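Local coordinates for protein ATP synthase subunit s, mitochondrial (Bos taurus, PDB 3E4G) that helps regulate the mitochondrial ATP synthase, being needed for its proton conduction and blocking a proton leak through an alternative exit pathway, at residues V127-I132 with G151-E156. The protein carries 1 engineered substitution. Sequence-based numbering, arbitrary orientation. Where two conformers were deposited one is given.
Sequences VTDKGI and GVKEKE
Asp129 reaches across from the first turn of helix 129-134 and takes hold of the backbone at Lys153 and Glu154, where the chain is about to enter helix 155-165. The fold is built of leucine-rich repeats, and the contact joins the loop-to-helix turn of the fourth repeat to the segment that follows it.

Both carboxylate oxygens work. OD1 of Asp129 accepts from Lys153 N at 2.9 Å through its syn lone pair, and the bond is nearly straight at 164°. Asp129 OD2 accepts from Glu154 N at 3.0 Å, also on the syn side but 21° out of the carboxylate plane and more bent. With CG anti to its own carbonyl carbon (chi1 -53°), the Asp129 carboxylate projects from the helix start to these two successive amides, which fix its rotation. A water adds a third grip, donating to Asp129 OD2 and to Glu154 O. The two amides probably help to stabilise the negative charge.

Within its own segment, Thr128 is the N-cap: its OG1 accepts from Lys130 N and also bonds to Asp100, tying the turn to helix 100-107.

The backbones themselves come close around Thr128 and Gly151. Thr128 CA makes a CA-H...O contact with Gly151 O at 3.3 Å, and a second water bridges Val127 O and Gly151 N.

The apolar part centres on Val152. Its CG1 packs against the Asp129 carboxylate, while Ile158 of helix 155-165 touches Asp129, Ile132 and Val152 alike. The side chains of Ile132 and Val152 cross at about a right angle, with Ile132 CG1 3.9 Å from Val152 CG2; Val152 CG2 also lies 3.7 Å from Thr128 C.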
ATOM      1  N   VAL A 127       5.442   2.492 -12.299  1.00  7.75           N
ATOM      2  CA  VAL A 127       6.506   2.139 -11.363  1.00  7.60           C
ATOM      3  C   VAL A 127       7.768   1.785 -12.111  1.00  8.22           C
ATOM      4  O   VAL A 127       7.771   1.066 -13.096  1.00  9.16           O
ATOM      5  CB  VAL A 127       6.009   0.933 -10.492  1.00  8.16           C
ATOM      6  CG1 VAL A 127       7.165   0.361  -9.679  1.00  8.72           C
ATOM      7  CG2 VAL A 127       4.837   1.388  -9.623  1.00  8.20           C
ATOM      8  N   THR A 128       8.882   2.304 -11.597  1.00  8.82           N
ATOM      9  CA  THR A 128      10.184   1.988 -12.196  1.00  9.61           C
ATOM     10  C   THR A 128      11.074   1.340 -11.181  1.00  9.23           C
ATOM     11  O   THR A 128      10.767   1.155  -9.984  1.00  9.16           O
ATOM     12  CB  THR A 128      10.878   3.285 -12.779  1.00 10.10           C
ATOM     13  OG1 THR A 128      11.583   3.967 -11.699  1.00 10.33           O
ATOM     14  CG2 THR A 128       9.936   4.178 -13.505  1.00 11.92           C
ATOM     15  N   ASP A 129      12.306   1.038 -11.643  1.00 10.49           N
ATOM     16  CA  ASP A 129      13.309   0.469 -10.778  1.00 11.53           C
ATOM     17  C   ASP A 129      13.494   1.295  -9.514  1.00 10.54           C
ATOM     18  O   ASP A 129      13.778   0.736  -8.436  1.00 11.43           O
ATOM     19  CB  ASP A 129      14.647   0.354 -11.520  1.00 13.43           C
ATOM     20  CG  ASP A 129      14.510  -0.404 -12.887  1.00 13.44           C
ATOM     21  OD1 ASP A 129      13.955   0.218 -13.837  1.00 14.42           O
ATOM     22  OD2 ASP A 129      14.840  -1.603 -12.914  1.00 16.18           O
ATOM     23  N   LYS A 130      13.423   2.609  -9.605  1.00 11.22           N
ATOM     24  CA  LYS A 130      13.625   3.473  -8.421  1.00 11.48           C
ATOM     25  C   LYS A 130      12.617   3.220  -7.324  1.00 10.63           C
ATOM     26  O   LYS A 130      12.942   3.169  -6.129  1.00 11.38           O
ATOM     27  CB  LYS A 130      13.551   4.953  -8.836  1.00 13.30           C
ATOM     28  CG  LYS A 130      13.845   5.967  -7.841  1.00 18.97           C
ATOM     29  CD  LYS A 130      13.947   7.371  -8.471  1.00 23.76           C
ATOM     30  CE  LYS A 130      12.629   7.872  -8.706  1.00 26.57           C
ATOM     31  NZ  LYS A 130      12.177   8.857  -7.745  1.00 24.90           N
ATOM     32  N   GLY A 131      11.350   3.088  -7.689  1.00  9.64           N
ATOM     33  CA  GLY A 131      10.336   2.833  -6.696  1.00  9.09           C
ATOM     34  C   GLY A 131      10.503   1.467  -6.039  1.00  8.23           C
ATOM     35  O   GLY A 131      10.276   1.302  -4.848  1.00  9.45           O
ATOM     36  N   ILE A 132      10.868   0.488  -6.857  1.00  8.84           N
ATOM     37  CA  ILE A 132      11.081  -0.865  -6.298  1.00  9.01           C
ATOM     38  C   ILE A 132      12.216  -0.858  -5.323  1.00  9.12           C
ATOM     39  O   ILE A 132      12.146  -1.458  -4.236  1.00 10.12           O
ATOM     40  CB  ILE A 132      11.277  -1.893  -7.449  1.00 10.27           C
ATOM     41  CG1 ILE A 132      10.049  -1.984  -8.377  1.00  9.91           C
ATOM     42  CG2 ILE A 132      11.668  -3.269  -6.866  1.00 11.09           C
ATOM     43  CD1 ILE A 132       8.754  -2.232  -7.673  1.00  9.87           C
ATOM     44  N   GLY A 151       7.891  -0.298 -16.646  1.00 10.69           N
ATOM     45  CA  GLY A 151       8.861   0.697 -16.254  1.00 11.33           C
ATOM     46  C   GLY A 151      10.010   0.149 -15.502  1.00 10.96           C
ATOM     47  O   GLY A 151      10.979   0.877 -15.217  1.00 11.77           O
ATOM     48  N   VAL A 152       9.992  -1.135 -15.069  1.00 10.73           N
ATOM     49  CA  VAL A 152      11.073  -1.726 -14.367  1.00 11.76           C
ATOM     50  C   VAL A 152      11.958  -2.391 -15.440  1.00 13.66           C
ATOM     51  O   VAL A 152      11.641  -3.442 -16.017  1.00 15.60           O
ATOM     52  CB  VAL A 152      10.601  -2.771 -13.335  1.00 12.33           C
ATOM     53  CG1 VAL A 152      11.829  -3.536 -12.743  1.00 14.43           C
ATOM     54  CG2 VAL A 152       9.829  -2.024 -12.235  1.00 11.27           C
ATOM     55  N   LYS A 153      13.041  -1.698 -15.784  1.00 14.37           N
ATOM     56  CA  LYS A 153      13.860  -2.057 -16.966  1.00 16.18           C
ATOM     57  C   LYS A 153      15.040  -2.910 -16.673  1.00 18.60           C
ATOM     58  O   LYS A 153      15.659  -3.439 -17.589  1.00 21.43           O
ATOM     59  CB  LYS A 153      14.313  -0.796 -17.671  1.00 17.86           C
ATOM     60  CG  LYS A 153      13.288   0.106 -18.142  1.00 15.42           C
ATOM     61  CD  LYS A 153      12.253  -0.508 -19.161  1.00 16.73           C
ATOM     62  CE  LYS A 153      11.405   0.634 -19.732  1.00 15.72           C
ATOM     63  NZ  LYS A 153      10.282   0.100 -20.630  1.00 17.85           N
ATOM     64  N   GLU A 154      15.420  -3.050 -15.420  1.00 18.26           N
ATOM     65  CA  GLU A 154      16.662  -3.737 -15.070  1.00 21.25           C
ATOM     66  C   GLU A 154      16.393  -4.800 -14.001  1.00 20.01           C
ATOM     67  O   GLU A 154      16.922  -4.738 -12.886  1.00 20.33           O
ATOM     68  CB  GLU A 154      17.674  -2.719 -14.608  1.00 22.26           C
ATOM     69  CG  GLU A 154      18.028  -1.677 -15.665  1.00 26.53           C
ATOM     70  CD  GLU A 154      18.812  -2.255 -16.817  1.00 34.97           C
ATOM     71  OE1 GLU A 154      19.398  -3.384 -16.649  1.00 38.33           O
ATOM     72  OE2 GLU A 154      18.835  -1.560 -17.904  1.00 39.69           O
ATOM     73  N   LYS A 155      15.566  -5.761 -14.299  1.00 21.04           N
ATOM     74  CA  LYS A 155      15.129  -6.744 -13.263  1.00 20.84           C
ATOM     75  C   LYS A 155      16.308  -7.517 -12.629  1.00 21.21           C
ATOM     76  O   LYS A 155      16.259  -7.891 -11.466  1.00 23.04           O
ATOM     77  CB  LYS A 155      14.047  -7.730 -13.776  1.00 22.13           C
ATOM     78  CG  LYS A 155      14.515  -8.580 -14.959  1.00 22.61           C
ATOM     79  CD  LYS A 155      13.377  -9.363 -15.523  1.00 23.89           C
ATOM     80  CE  LYS A 155      13.818 -10.127 -16.820  1.00 26.23           C
ATOM     81  NZ  LYS A 155      12.752 -11.078 -17.368  1.00 29.49           N
ATOM     82  N   GLU A 156      17.403  -7.715 -13.321  1.00 21.72           N
ATOM     83  CA  GLU A 156      18.541  -8.457 -12.787  0.50 21.54           C
ATOM     84  C   GLU A 156      19.244  -7.680 -11.697  1.00 22.06           C
ATOM     85  O   GLU A 156      19.697  -8.216 -10.663  1.00 23.05           O
ATOM     86  CB  GLU A 156      19.578  -8.707 -13.897  0.50 22.63           C
ATOM     87  CG  GLU A 156      19.005  -9.521 -15.060  0.50 23.25           C
ATOM     88  CD  GLU A 156      18.108  -8.784 -16.125  0.50 23.36           C
ATOM     89  OE1 GLU A 156      17.583  -9.548 -16.956  0.50 24.92           O
ATOM     90  OE2 GLU A 156      17.876  -7.522 -16.156  0.50 18.68           O
TER
HETATM   91  O   HOH W   1       5.919  -0.206 -14.613  1.00 10.59           O
HETATM   92  O   HOH W   2      16.939  -2.179 -11.309  1.00 30.22           O